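Local coordinates for protein MFP2b (Ascaris suum, PDB 2BJR) that enhances the polymerization of major sperm protein (MSP) during amoeboid motility of nematode sperm, and carries a bound zinc ion, at residues A[39-44]-A[60-65]; A[56-61]-A[71-76]; A[290-295]-A[356-361]; A[333-338]-A[352-357]. All blocks are in the same frame, centred on the assembly; numbering follows the deposited sequence.

The four contacts form two pairs, one in each of the two cytosolic motility protein family regions of the chain. Interactions 1 and 2 share Phe60 and Pro61 of strand 55-62, and their centres are about 10 Å apart: the first lies at the hairpin ends of the sheet, the second lies deeper, where a short helix meets it. Interactions 3 and 4 share Val356 and Leu357 of strand 355-361, with centres about 13 Å apart, and touch directly where Pro290 CD lies 3.4 Å from His352 O. About 45 Å separates the centres of interactions 1 and 3. All four lie away from the zinc site of His86, Cys174, Cys176 and Cys179.

Interaction 1 (A[39-44]-A[60-65]); sequences YKNGRP and FPYNKS
Tyr62 sets the phenol end of its ring against the bent side chain of Lys40, joining two beta hairpins of one antiparallel sheet. Each hairpin turns through a type I' beta turn, Lys40 to Arg43 in one and Tyr62 to Ser65 in the other. Asn41, Gly42 and Asn63 suit such turns, because asparagine and glycine accept positive phi readily. Strand 43-52 runs between the two partners, which explains the 9.0 Å from Lys40 CA to Tyr62 CA; both side chains also rest on Met45 of that strand.

The lysine chain and the tyrosine cross at about a right angle. Lys40 bends at its second torsion (chi2 74°), which carries its outer methylenes past the phenol end of the ring. Tyr62 OH consequently meets two alternate carbons of the chain, Lys40 CG at 3.4 Å and Lys40 CE also at 3.4 Å. Lysine fits here because its long aliphatic stem can pack against the tyrosine while its amine continues beyond.

Arg43 comes from another direction. Its NH1 stands near the ring plane, 3.9 Å from Tyr62 CE1 at the edge, and the guanidinium is turned 32° from the ring, so the two groups meet edge to edge and do not stack. A water in the guanidinium plane links the hairpins as well. Arg43 NH2 has a weak hydrogen bond to Tyr133 OH besides its weak 3.3 Å bond to this water, which in turn donates a 2.7 Å hydrogen bond to Pro61 O.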
loop_
_atom_site.group_PDB
_atom_site.type_symbol
_atom_site.label_atom_id
_atom_site.label_comp_id
_atom_site.label_asym_id
_atom_site.label_seq_id
_atom_site.Cartn_x
_atom_site.Cartn_y
_atom_site.Cartn_z
ATOM N N TYR A 39 -8.531 -11.019 -19.218
ATOM C CA TYR A 39 -9.115 -12.109 -20.012
ATOM C C TYR A 39 -8.548 -12.060 -21.403
ATOM O O TYR A 39 -8.336 -10.980 -21.961
ATOM C CB TYR A 39 -10.636 -11.983 -20.117
ATOM C CG TYR A 39 -11.355 -12.300 -18.856
ATOM C CD1 TYR A 39 -11.459 -11.350 -17.880
ATOM C CD2 TYR A 39 -11.971 -13.503 -18.656
ATOM C CE1 TYR A 39 -12.140 -11.597 -16.743
ATOM C CE2 TYR A 39 -12.661 -13.760 -17.517
ATOM C CZ TYR A 39 -12.715 -12.805 -16.543
ATOM O OH TYR A 39 -13.421 -13.019 -15.379
ATOM N N LYS A 40 -8.286 -13.225 -21.953
ATOM C CA LYS A 40 -7.912 -13.349 -23.341
ATOM C C LYS A 40 -8.784 -14.450 -23.924
ATOM O O LYS A 40 -8.716 -15.574 -23.458
ATOM C CB LYS A 40 -6.452 -13.757 -23.441
ATOM C CG LYS A 40 -5.946 -13.939 -24.863
ATOM C CD LYS A 40 -5.747 -12.646 -25.537
ATOM C CE LYS A 40 -5.165 -12.812 -26.928
ATOM N NZ LYS A 40 -4.928 -11.453 -27.468
ATOM N N ASN A 41 -9.636 -14.092 -24.892
ATOM C CA ASN A 41 -10.507 -15.055 -25.577
ATOM C C ASN A 41 -11.377 -15.821 -24.557
ATOM O O ASN A 41 -11.462 -17.020 -24.608
ATOM C CB ASN A 41 -9.641 -16.034 -26.409
ATOM C CG ASN A 41 -8.776 -15.323 -27.540
ATOM O OD1 ASN A 41 -9.232 -14.393 -28.231
ATOM N ND2 ASN A 41 -7.540 -15.790 -27.706
ATOM N N GLY A 42 -11.972 -15.108 -23.597
ATOM C CA GLY A 42 -12.829 -15.690 -22.578
ATOM C C GLY A 42 -12.106 -16.415 -21.458
ATOM O O GLY A 42 -12.772 -16.956 -20.575
ATOM N N ARG A 43 -10.768 -16.475 -21.470
ATOM C CA ARG A 43 -10.055 -17.233 -20.452
ATOM C C ARG A 43 -9.437 -16.235 -19.427
ATOM O O ARG A 43 -8.682 -15.357 -19.814
ATOM C CB ARG A 43 -8.952 -18.075 -21.100
ATOM C CG ARG A 43 -8.068 -18.839 -20.127
ATOM C CD ARG A 43 -7.059 -19.851 -20.757
ATOM N NE ARG A 43 -5.712 -19.646 -20.195
ATOM C CZ ARG A 43 -4.851 -18.696 -20.591
ATOM N NH1 ARG A 43 -5.166 -17.873 -21.576
ATOM N NH2 ARG A 43 -3.667 -18.565 -20.007
ATOM N N PRO A 44 -9.776 -16.379 -18.154
ATOM C CA PRO A 44 -9.264 -15.476 -17.111
ATOM C C PRO A 44 -7.828 -15.831 -16.746
ATOM O O PRO A 44 -7.458 -17.006 -16.670
ATOM C CB PRO A 44 -10.215 -15.763 -15.907
ATOM C CG PRO A 44 -10.661 -17.188 -16.092
ATOM C CD PRO A 44 -10.693 -17.383 -17.593
ATOM N N PHE A 60 0.790 -8.996 -16.753
ATOM C CA PHE A 60 0.193 -10.320 -16.802
ATOM C C PHE A 60 1.121 -11.216 -17.652
ATOM O O PHE A 60 1.717 -10.719 -18.603
ATOM C CB PHE A 60 -1.205 -10.304 -17.448
ATOM C CG PHE A 60 -2.233 -9.541 -16.672
ATOM C CD1 PHE A 60 -2.302 -8.196 -16.785
ATOM C CD2 PHE A 60 -3.036 -10.188 -15.730
ATOM C CE1 PHE A 60 -3.197 -7.471 -16.055
ATOM C CE2 PHE A 60 -3.964 -9.475 -15.009
ATOM C CZ PHE A 60 -4.028 -8.132 -15.150
ATOM N N PRO A 61 1.273 -12.472 -17.275
ATOM C CA PRO A 61 1.993 -13.459 -18.073
ATOM C C PRO A 61 1.100 -14.148 -19.111
ATOM O O PRO A 61 0.078 -14.735 -18.793
ATOM C CB PRO A 61 2.467 -14.463 -17.040
ATOM C CG PRO A 61 1.547 -14.324 -15.880
ATOM C CD PRO A 61 0.833 -13.043 -15.997
ATOM N N TYR A 62 1.490 -14.049 -20.357
ATOM C CA TYR A 62 0.744 -14.679 -21.453
ATOM C C TYR A 62 1.663 -14.912 -22.646
ATOM O O TYR A 62 2.428 -14.029 -22.992
ATOM C CB TYR A 62 -0.368 -13.765 -21.876
ATOM C CG TYR A 62 -1.183 -14.281 -23.032
ATOM C CD1 TYR A 62 -2.010 -15.391 -22.889
ATOM C CD2 TYR A 62 -1.088 -13.675 -24.292
ATOM C CE1 TYR A 62 -2.765 -15.887 -23.990
ATOM C CE2 TYR A 62 -1.812 -14.151 -25.380
ATOM C CZ TYR A 62 -2.642 -15.255 -25.224
ATOM O OH TYR A 62 -3.373 -15.678 -26.313
ATOM N N ASN A 63 1.490 -16.039 -23.345
ATOM C CA ASN A 63 2.265 -16.308 -24.573
ATOM C C ASN A 63 3.749 -16.152 -24.183
ATOM O O ASN A 63 4.534 -15.554 -24.958
ATOM C CB ASN A 63 1.825 -15.328 -25.686
ATOM C CG ASN A 63 2.367 -15.661 -27.105
ATOM O OD1 ASN A 63 2.884 -16.748 -27.386
ATOM N ND2 ASN A 63 2.221 -14.680 -28.007
ATOM N N LYS A 64 4.109 -16.664 -22.982
ATOM C CA LYS A 64 5.460 -16.560 -22.435
ATOM C C LYS A 64 6.058 -15.117 -22.453
ATOM O O LYS A 64 7.268 -14.926 -22.461
ATOM C CB LYS A 64 6.392 -17.498 -23.209
ATOM C CG LYS A 64 7.594 -17.907 -22.453
ATOM C CD LYS A 64 8.344 -19.121 -23.064
ATOM C CE LYS A 64 9.095 -19.892 -21.949
ATOM N NZ LYS A 64 8.197 -20.820 -21.115
ATOM N N SER A 65 5.207 -14.112 -22.423
ATOM C CA SER A 65 5.660 -12.747 -22.485
ATOM C C SER A 65 5.036 -11.996 -21.344
ATOM O O SER A 65 4.033 -12.438 -20.785
ATOM C CB SER A 65 5.236 -12.114 -23.808
ATOM O OG SER A 65 5.891 -12.823 -24.870
HETATM O O HOH W 1 -0.693 -17.305 -19.288
#

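Interaction 2 (A[56-61]-A[71-76]); sequences IECSFP and KDLGGQ
Leu73, at the end of the short helix 70-73, faces Phe60 on strand 55-62 with 8.7 Å between Leu73 CA and Phe60 CA, a helix packed on the face of an antiparallel sheet. Just beyond it, Gly74 leaves helical geometry with phi 84°, a conformation easy for glycine, and the chain turns toward strand 76-81. Along strand 55-62 the side chains alternate: Cys58 and Phe60 point to the helix, while Ser59 points away and hydrogen-bonds to Ser144 and Glu66.

Leucine suits its place because its fork reaches both partners: CD1 is shared between Cys58 and Phe60, and CD2 meets Phe60. Leu73 CD1 packs on Cys58 SG at 3.5 Å. Lying between the backbone N and the carbonyl carbon, this torsion (chi1 54°) turns the sulfur to Leu73 CD1. Phe60 crosses the leucine at about a right angle. The contact is apolar and buried; Ile16 touches both Cys58 and Leu73, and Ile77 touches Cys58 and Phe60. Leu73 O is meanwhile bonded to Trp38 NE1, whose ring also meets Phe60. The nearest ring carbon, Phe60 CD1, lies 4.0 Å from both Leu73 CD1 and Leu73 CD2.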
loop_
_atom_site.group_PDB
_atom_site.type_symbol
_atom_site.label_atom_id
_atom_site.label_comp_id
_atom_site.label_asym_id
_atom_site.label_seq_id
_atom_site.Cartn_x
_atom_site.Cartn_y
_atom_site.Cartn_z
ATOM N N ILE A 56 -3.217 3.335 -12.817
ATOM C CA ILE A 56 -2.978 1.909 -12.951
ATOM C C ILE A 56 -1.937 1.612 -14.036
ATOM O O ILE A 56 -2.073 2.048 -15.196
ATOM C CB ILE A 56 -4.317 1.167 -13.320
ATOM C CG1 ILE A 56 -5.339 1.263 -12.197
ATOM C CG2 ILE A 56 -4.078 -0.308 -13.680
ATOM C CD1 ILE A 56 -6.754 0.731 -12.618
ATOM N N GLU A 57 -0.909 0.854 -13.649
ATOM C CA GLU A 57 -0.087 0.082 -14.567
ATOM C C GLU A 57 -0.275 -1.357 -14.142
ATOM O O GLU A 57 -0.745 -1.641 -13.027
ATOM C CB GLU A 57 1.365 0.520 -14.488
ATOM C CG GLU A 57 1.615 1.884 -15.132
ATOM C CD GLU A 57 3.085 2.258 -15.311
ATOM O OE1 GLU A 57 3.972 1.409 -15.171
ATOM O OE2 GLU A 57 3.370 3.428 -15.609
ATOM N N CYS A 58 0.015 -2.308 -15.018
ATOM C CA CYS A 58 -0.207 -3.690 -14.705
ATOM C C CYS A 58 0.648 -4.629 -15.558
ATOM O O CYS A 58 1.258 -4.214 -16.551
ATOM C CB CYS A 58 -1.688 -4.038 -14.818
ATOM S SG CYS A 58 -2.364 -3.583 -16.456
ATOM N N SER A 59 0.711 -5.874 -15.126
ATOM C CA SER A 59 1.535 -6.921 -15.726
ATOM C C SER A 59 0.872 -8.272 -15.626
ATOM O O SER A 59 0.433 -8.677 -14.542
ATOM C CB SER A 59 2.899 -6.983 -15.041
ATOM O OG SER A 59 3.719 -8.004 -15.591
ATOM N N PHE A 60 0.790 -8.996 -16.753
ATOM C CA PHE A 60 0.193 -10.320 -16.802
ATOM C C PHE A 60 1.121 -11.216 -17.652
ATOM O O PHE A 60 1.717 -10.719 -18.603
ATOM C CB PHE A 60 -1.205 -10.304 -17.448
ATOM C CG PHE A 60 -2.233 -9.541 -16.672
ATOM C CD1 PHE A 60 -2.302 -8.196 -16.785
ATOM C CD2 PHE A 60 -3.036 -10.188 -15.730
ATOM C CE1 PHE A 60 -3.197 -7.471 -16.055
ATOM C CE2 PHE A 60 -3.964 -9.475 -15.009
ATOM C CZ PHE A 60 -4.028 -8.132 -15.150
ATOM N N PRO A 61 1.273 -12.472 -17.275
ATOM C CA PRO A 61 1.993 -13.459 -18.073
ATOM C C PRO A 61 1.100 -14.148 -19.111
ATOM O O PRO A 61 0.078 -14.735 -18.793
ATOM C CB PRO A 61 2.467 -14.463 -17.040
ATOM C CG PRO A 61 1.547 -14.324 -15.880
ATOM C CD PRO A 61 0.833 -13.043 -15.997
ATOM N N LYS A 71 -1.809 -1.468 -25.324
ATOM C CA LYS A 71 -1.719 -2.197 -26.605
ATOM C C LYS A 71 -1.620 -3.737 -26.483
ATOM O O LYS A 71 -2.168 -4.462 -27.316
ATOM C CB LYS A 71 -0.566 -1.652 -27.438
ATOM C CG LYS A 71 -0.916 -0.326 -28.078
ATOM C CD LYS A 71 0.267 0.244 -28.884
ATOM C CE LYS A 71 0.169 1.795 -29.145
ATOM N NZ LYS A 71 -0.532 2.155 -30.434
ATOM N N ASP A 72 -0.942 -4.235 -25.445
ATOM C CA ASP A 72 -0.993 -5.657 -25.136
ATOM C C ASP A 72 -2.399 -6.064 -24.626
ATOM O O ASP A 72 -2.975 -7.061 -25.044
ATOM C CB ASP A 72 0.043 -6.005 -24.063
ATOM C CG ASP A 72 1.501 -5.731 -24.481
ATOM O OD1 ASP A 72 1.828 -5.809 -25.697
ATOM O OD2 ASP A 72 2.401 -5.493 -23.627
ATOM N N LEU A 73 -2.957 -5.271 -23.720
ATOM C CA LEU A 73 -4.070 -5.744 -22.874
ATOM C C LEU A 73 -5.433 -5.195 -23.250
ATOM O O LEU A 73 -6.470 -5.671 -22.775
ATOM C CB LEU A 73 -3.793 -5.347 -21.413
ATOM C CG LEU A 73 -2.520 -5.963 -20.819
ATOM C CD1 LEU A 73 -2.194 -5.309 -19.491
ATOM C CD2 LEU A 73 -2.681 -7.427 -20.647
ATOM N N GLY A 74 -5.449 -4.179 -24.089
ATOM C CA GLY A 74 -6.651 -3.412 -24.284
ATOM C C GLY A 74 -6.749 -2.364 -23.203
ATOM O O GLY A 74 -5.844 -2.226 -22.362
ATOM N N GLY A 75 -7.846 -1.625 -23.206
ATOM C CA GLY A 75 -7.938 -0.426 -22.382
ATOM C C GLY A 75 -8.175 -0.655 -20.884
ATOM O O GLY A 75 -7.945 0.270 -20.099
ATOM N N GLN A 76 -8.639 -1.849 -20.509
ATOM C CA GLN A 76 -9.040 -2.112 -19.133
ATOM C C GLN A 76 -8.771 -3.535 -18.644
ATOM O O GLN A 76 -8.817 -4.541 -19.405
ATOM C CB GLN A 76 -10.499 -1.697 -18.857
ATOM C CG GLN A 76 -11.578 -2.224 -19.803
ATOM C CD GLN A 76 -11.735 -1.411 -21.108
ATOM O OE1 GLN A 76 -12.093 -1.990 -22.145
ATOM N NE2 GLN A 76 -11.455 -0.096 -21.071
#

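Interaction 3 (A[290-295]-A[356-361]); sequences PEAAQF and VLCRKA
A short helix, 289-292, follows directly on strand 282-288 and folds back over the neighbouring strand 355-361 of the same antiparallel sheet. Ala292 is the helical residue that touches down. Its CA is 6.4 Å from Val356 CA, and its side chain points to the strand, so that its methyl makes the closest approaches.

The strand offers two residues of one face, Val356 and Cys358, while Leu357 between them points away. Ala292 CB settles between them, 3.7 Å from Val356 CB and 3.6 Å from Cys358 SG. On the valine side the branch carbon is the nearest atom, and the two methyls follow at almost equal range, Val356 CG1 at 4.0 Å and Val356 CG2 at 4.1 Å from Ala292 CB. The alanine methyl is therefore met by the whole branched end of the valine. Cys358 places its sulfur beside its own backbone N and opposite the carbonyl carbon (chi1 -60°), and from there SG also comes within 4.0 Å of Ala292 CA.

Alanine suits this place because its small side chain lets the helix backbone come close to the strand; valine and cysteine give it a compact apolar floor. Pro302 and Trp300 of strand 300-302 extend the packing, touching Val356 and Cys358 respectively. Within segment 290-295, Gln294 N hydrogen-bonds to Glu291 O at 3.1 Å. All three touching residues are buried, and the arrangement is that of a short helix packed on the face of a predominantly beta domain, immediately after one of the sheet's own strands.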
loop_
_atom_site.group_PDB
_atom_site.type_symbol
_atom_site.label_atom_id
_atom_site.label_comp_id
_atom_site.label_asym_id
_atom_site.label_seq_id
_atom_site.Cartn_x
_atom_site.Cartn_y
_atom_site.Cartn_z
ATOM N N PRO A 290 18.644 13.945 13.627
ATOM C CA PRO A 290 19.778 13.193 14.184
ATOM C C PRO A 290 19.378 12.054 15.092
ATOM O O PRO A 290 20.072 11.052 15.140
ATOM C CB PRO A 290 20.598 14.274 14.905
ATOM C CG PRO A 290 20.137 15.563 14.301
ATOM C CD PRO A 290 18.685 15.366 14.011
ATOM N N GLU A 291 18.253 12.185 15.785
ATOM C CA GLU A 291 17.720 11.101 16.575
ATOM C C GLU A 291 17.107 10.016 15.683
ATOM O O GLU A 291 17.371 8.821 15.858
ATOM C CB GLU A 291 16.719 11.649 17.595
ATOM C CG GLU A 291 16.162 10.582 18.507
ATOM C CD GLU A 291 15.126 11.094 19.495
ATOM O OE1 GLU A 291 14.914 12.327 19.611
ATOM O OE2 GLU A 291 14.519 10.228 20.141
ATOM N N ALA A 292 16.336 10.447 14.690
ATOM C CA ALA A 292 15.760 9.530 13.715
ATOM C C ALA A 292 16.804 8.667 13.031
ATOM O O ALA A 292 16.556 7.523 12.731
ATOM C CB ALA A 292 14.932 10.325 12.660
ATOM N N ALA A 293 17.978 9.223 12.800
ATOM C CA ALA A 293 19.073 8.525 12.119
ATOM C C ALA A 293 19.735 7.383 12.919
ATOM O O ALA A 293 20.541 6.644 12.362
ATOM C CB ALA A 293 20.123 9.527 11.683
ATOM N N GLN A 294 19.361 7.214 14.182
ATOM C CA GLN A 294 19.926 6.177 15.043
ATOM C C GLN A 294 19.101 4.880 14.964
ATOM O O GLN A 294 19.062 4.108 15.933
ATOM C CB GLN A 294 20.045 6.670 16.490
ATOM C CG GLN A 294 20.740 8.019 16.660
ATOM C CD GLN A 294 20.787 8.505 18.112
ATOM O OE1 GLN A 294 20.680 7.699 19.051
ATOM N NE2 GLN A 294 20.967 9.801 18.296
ATOM N N PHE A 295 18.409 4.695 13.818
ATOM C CA PHE A 295 17.543 3.536 13.509
ATOM C C PHE A 295 18.212 2.177 13.773
ATOM O O PHE A 295 17.517 1.155 13.955
ATOM C CB PHE A 295 17.075 3.565 12.022
ATOM C CG PHE A 295 18.169 3.907 11.030
ATOM C CD1 PHE A 295 19.215 3.004 10.776
ATOM C CD2 PHE A 295 18.170 5.124 10.365
ATOM C CE1 PHE A 295 20.241 3.329 9.869
ATOM C CE2 PHE A 295 19.186 5.459 9.454
ATOM C CZ PHE A 295 20.225 4.568 9.212
ATOM N N VAL A 356 11.378 13.944 11.566
ATOM C CA VAL A 356 11.078 12.758 10.764
ATOM C C VAL A 356 10.017 11.919 11.463
ATOM O O VAL A 356 10.076 11.719 12.675
ATOM C CB VAL A 356 12.366 11.926 10.528
ATOM C CG1 VAL A 356 12.094 10.636 9.817
ATOM C CG2 VAL A 356 13.319 12.732 9.768
ATOM N N LEU A 357 9.037 11.389 10.728
ATOM C CA LEU A 357 8.027 10.528 11.356
ATOM C C LEU A 357 8.690 9.184 11.657
ATOM O O LEU A 357 9.213 8.532 10.748
ATOM C CB LEU A 357 6.798 10.311 10.437
ATOM C CG LEU A 357 5.784 9.337 11.075
ATOM C CD1 LEU A 357 5.211 9.946 12.377
ATOM C CD2 LEU A 357 4.696 8.953 10.131
ATOM N N CYS A 358 8.713 8.814 12.929
ATOM C CA CYS A 358 9.261 7.557 13.389
ATOM C C CYS A 358 8.211 6.781 14.151
ATOM O O CYS A 358 7.112 7.299 14.475
ATOM C CB CYS A 358 10.442 7.791 14.331
ATOM S SG CYS A 358 11.798 8.713 13.572
ATOM N N ARG A 359 8.540 5.511 14.354
ATOM C CA ARG A 359 7.745 4.639 15.161
ATOM C C ARG A 359 8.649 3.768 16.042
ATOM O O ARG A 359 9.802 3.513 15.732
ATOM C CB ARG A 359 6.844 3.737 14.306
ATOM C CG ARG A 359 7.527 2.922 13.276
ATOM C CD ARG A 359 6.571 2.025 12.508
ATOM N NE ARG A 359 7.254 1.118 11.621
ATOM C CZ ARG A 359 6.731 -0.011 11.177
ATOM N NH1 ARG A 359 5.457 -0.336 11.443
ATOM N NH2 ARG A 359 7.481 -0.819 10.475
ATOM N N LYS A 360 8.059 3.304 17.133
ATOM C CA LYS A 360 8.765 2.532 18.155
ATOM C C LYS A 360 7.895 1.368 18.523
ATOM O O LYS A 360 6.736 1.564 18.892
ATOM C CB LYS A 360 8.967 3.367 19.424
ATOM C CG LYS A 360 9.607 2.537 20.581
ATOM C CD LYS A 360 10.290 3.446 21.638
ATOM C CE LYS A 360 11.032 2.579 22.738
ATOM N NZ LYS A 360 12.191 3.298 23.396
ATOM N N ALA A 361 8.480 0.189 18.496
ATOM C CA ALA A 361 7.771 -1.016 18.846
ATOM C C ALA A 361 7.371 -0.998 20.326
ATOM O O ALA A 361 8.154 -0.591 21.197
ATOM C CB ALA A 361 8.617 -2.208 18.603
#

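Interaction 4 (A[333-338]-A[352-357])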
loop_
_atom_site.group_PDB
_atom_site.type_symbol
_atom_site.label_atom_id
_atom_site.label_comp_id
_atom_site.label_asym_id
_atom_site.label_seq_id
_atom_site.Cartn_x
_atom_site.Cartn_y
_atom_site.Cartn_z
ATOM N N GLU A 333 21.003 11.805 3.599
ATOM C CA GLU A 333 20.821 13.175 4.046
ATOM C C GLU A 333 20.262 14.116 2.973
ATOM O O GLU A 333 20.926 15.079 2.546
ATOM C CB GLU A 333 22.128 13.723 4.616
ATOM C CG GLU A 333 22.561 12.999 5.885
ATOM C CD GLU A 333 23.772 13.657 6.537
ATOM O OE1 GLU A 333 24.579 14.234 5.778
ATOM O OE2 GLU A 333 23.844 13.669 7.803
ATOM N N ARG A 334 19.047 13.836 2.514
ATOM C CA ARG A 334 18.364 14.712 1.576
ATOM C C ARG A 334 16.912 14.847 2.036
ATOM O O ARG A 334 16.367 13.902 2.613
ATOM C CB ARG A 334 18.394 14.044 0.217
ATOM C CG ARG A 334 18.007 14.895 -0.949
ATOM C CD ARG A 334 18.471 14.288 -2.293
ATOM N NE ARG A 334 18.180 15.173 -3.392
ATOM C CZ ARG A 334 17.083 15.119 -4.129
ATOM N NH1 ARG A 334 16.125 14.257 -3.838
ATOM N NH2 ARG A 334 16.916 15.996 -5.099
ATOM N N ALA A 335 16.322 15.997 1.811
ATOM C CA ALA A 335 14.907 16.215 2.124
ATOM C C ALA A 335 14.349 17.260 1.190
ATOM O O ALA A 335 15.018 18.265 0.845
ATOM C CB ALA A 335 14.757 16.665 3.587
ATOM N N THR A 336 13.112 17.038 0.757
ATOM C CA THR A 336 12.464 17.955 -0.176
ATOM C C THR A 336 10.961 18.141 0.031
ATOM O O THR A 336 10.327 17.372 0.742
ATOM C CB THR A 336 12.714 17.524 -1.650
ATOM O OG1 THR A 336 11.760 16.559 -2.084
ATOM C CG2 THR A 336 14.020 16.788 -1.853
ATOM N N ILE A 337 10.438 19.213 -0.569
ATOM C CA ILE A 337 9.012 19.478 -0.613
ATOM C C ILE A 337 8.667 19.919 -2.027
ATOM O O ILE A 337 9.547 20.399 -2.777
ATOM C CB ILE A 337 8.606 20.598 0.350
ATOM C CG1 ILE A 337 9.485 21.856 0.160
ATOM C CG2 ILE A 337 8.630 20.127 1.743
ATOM C CD1 ILE A 337 8.911 23.112 0.851
ATOM N N GLY A 338 7.410 19.743 -2.382
ATOM C CA GLY A 338 6.831 20.474 -3.477
ATOM C C GLY A 338 6.367 21.811 -2.946
ATOM O O GLY A 338 5.616 21.846 -1.984
ATOM N N HIS A 352 19.429 18.353 9.015
ATOM C CA HIS A 352 19.473 18.008 10.428
ATOM C C HIS A 352 18.350 18.694 11.243
ATOM O O HIS A 352 17.979 18.158 12.272
ATOM C CB HIS A 352 20.861 18.297 11.020
ATOM C CG HIS A 352 21.966 17.465 10.421
ATOM N ND1 HIS A 352 23.275 17.541 10.864
ATOM C CD2 HIS A 352 21.965 16.586 9.392
ATOM C CE1 HIS A 352 24.025 16.725 10.138
ATOM N NE2 HIS A 352 23.257 16.132 9.235
ATOM N N SER A 353 17.807 19.823 10.773
ATOM C CA SER A 353 16.631 20.467 11.386
ATOM C C SER A 353 15.254 19.802 11.077
ATOM O O SER A 353 14.197 20.208 11.670
ATOM C CB SER A 353 16.524 21.938 10.987
ATOM O OG SER A 353 16.598 22.133 9.567
ATOM N N CYS A 354 15.250 18.833 10.161
ATOM C CA CYS A 354 14.017 18.130 9.756
ATOM C C CYS A 354 13.445 17.397 10.974
ATOM O O CYS A 354 14.195 16.948 11.826
ATOM C CB CYS A 354 14.260 17.066 8.626
ATOM S SG CYS A 354 14.513 17.869 7.063
HETATM N N MSE A 355 12.131 17.205 10.996
HETATM C CA MSE A 355 11.495 16.359 11.986
HETATM C C MSE A 355 10.937 15.147 11.222
HETATM O O MSE A 355 10.143 15.305 10.305
HETATM C CB MSE A 355 10.379 17.105 12.728
HETATM C CG MSE A 355 10.790 18.425 13.413
HETATM SE SE MSE A 355 11.831 17.884 14.952
HETATM C CE MSE A 355 10.594 16.942 16.028
ATOM N N VAL A 356 11.378 13.944 11.566
ATOM C CA VAL A 356 11.078 12.758 10.764
ATOM C C VAL A 356 10.017 11.919 11.463
ATOM O O VAL A 356 10.076 11.719 12.675
ATOM C CB VAL A 356 12.366 11.926 10.528
ATOM C CG1 VAL A 356 12.094 10.636 9.817
ATOM C CG2 VAL A 356 13.319 12.732 9.768
ATOM N N LEU A 357 9.037 11.389 10.728
ATOM C CA LEU A 357 8.027 10.528 11.356
ATOM C C LEU A 357 8.690 9.184 11.657
ATOM O O LEU A 357 9.213 8.532 10.748
ATOM C CB LEU A 357 6.798 10.311 10.437
ATOM C CG LEU A 357 5.784 9.337 11.075
ATOM C CD1 LEU A 357 5.211 9.946 12.377
ATOM C CD2 LEU A 357 4.696 8.953 10.131
#
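Ala335 and Cys354 make the tight inner half of this contact, while Glu333 and His352 make its outer half, nearer solvent; together they join strand 334-339 of an antiparallel sheet to the loop that leads into strand 355-361. The alanine methyl and the thiol point toward each other, and Ala335 CB meets Cys354 SG at 3.7 Å. Both residues are buried, and Leu317 of strand 313-319 touches both. Their backbones stay apart, with Ala335 CA 7.9 Å from Cys354 CA, so the two small side chains span the interval between them. A small methyl and thiol suit a buried position against Leu317, bringing no strongly polar group there.

At the outer end the backbones lie about as far apart, 8.1 Å from Glu333 CA to His352 CA, but longer, polar side chains bridge the distance. Glu333 belongs to a G1 beta bulge, where strand 334-339 begins beside strand 322-329, and its chain runs out extended beyond CG. With chi1 at -64° the imidazole swings back past its own amide nitrogen toward the carboxylate, although the side chain does not start out in that direction. Both residues are partly exposed, a position in which polar side chains are easily accommodated. The carboxylate would be expected to stabilise a positive charge on the imidazole. The two planes are steeply inclined, and the carboxylate lies at the ring edge. His352 NE2 donates to Glu333 OE2 at 2.9 Å with an N-H...O angle of 155°, and reaches that oxygen from above the carboxylate plane, 55° out of it.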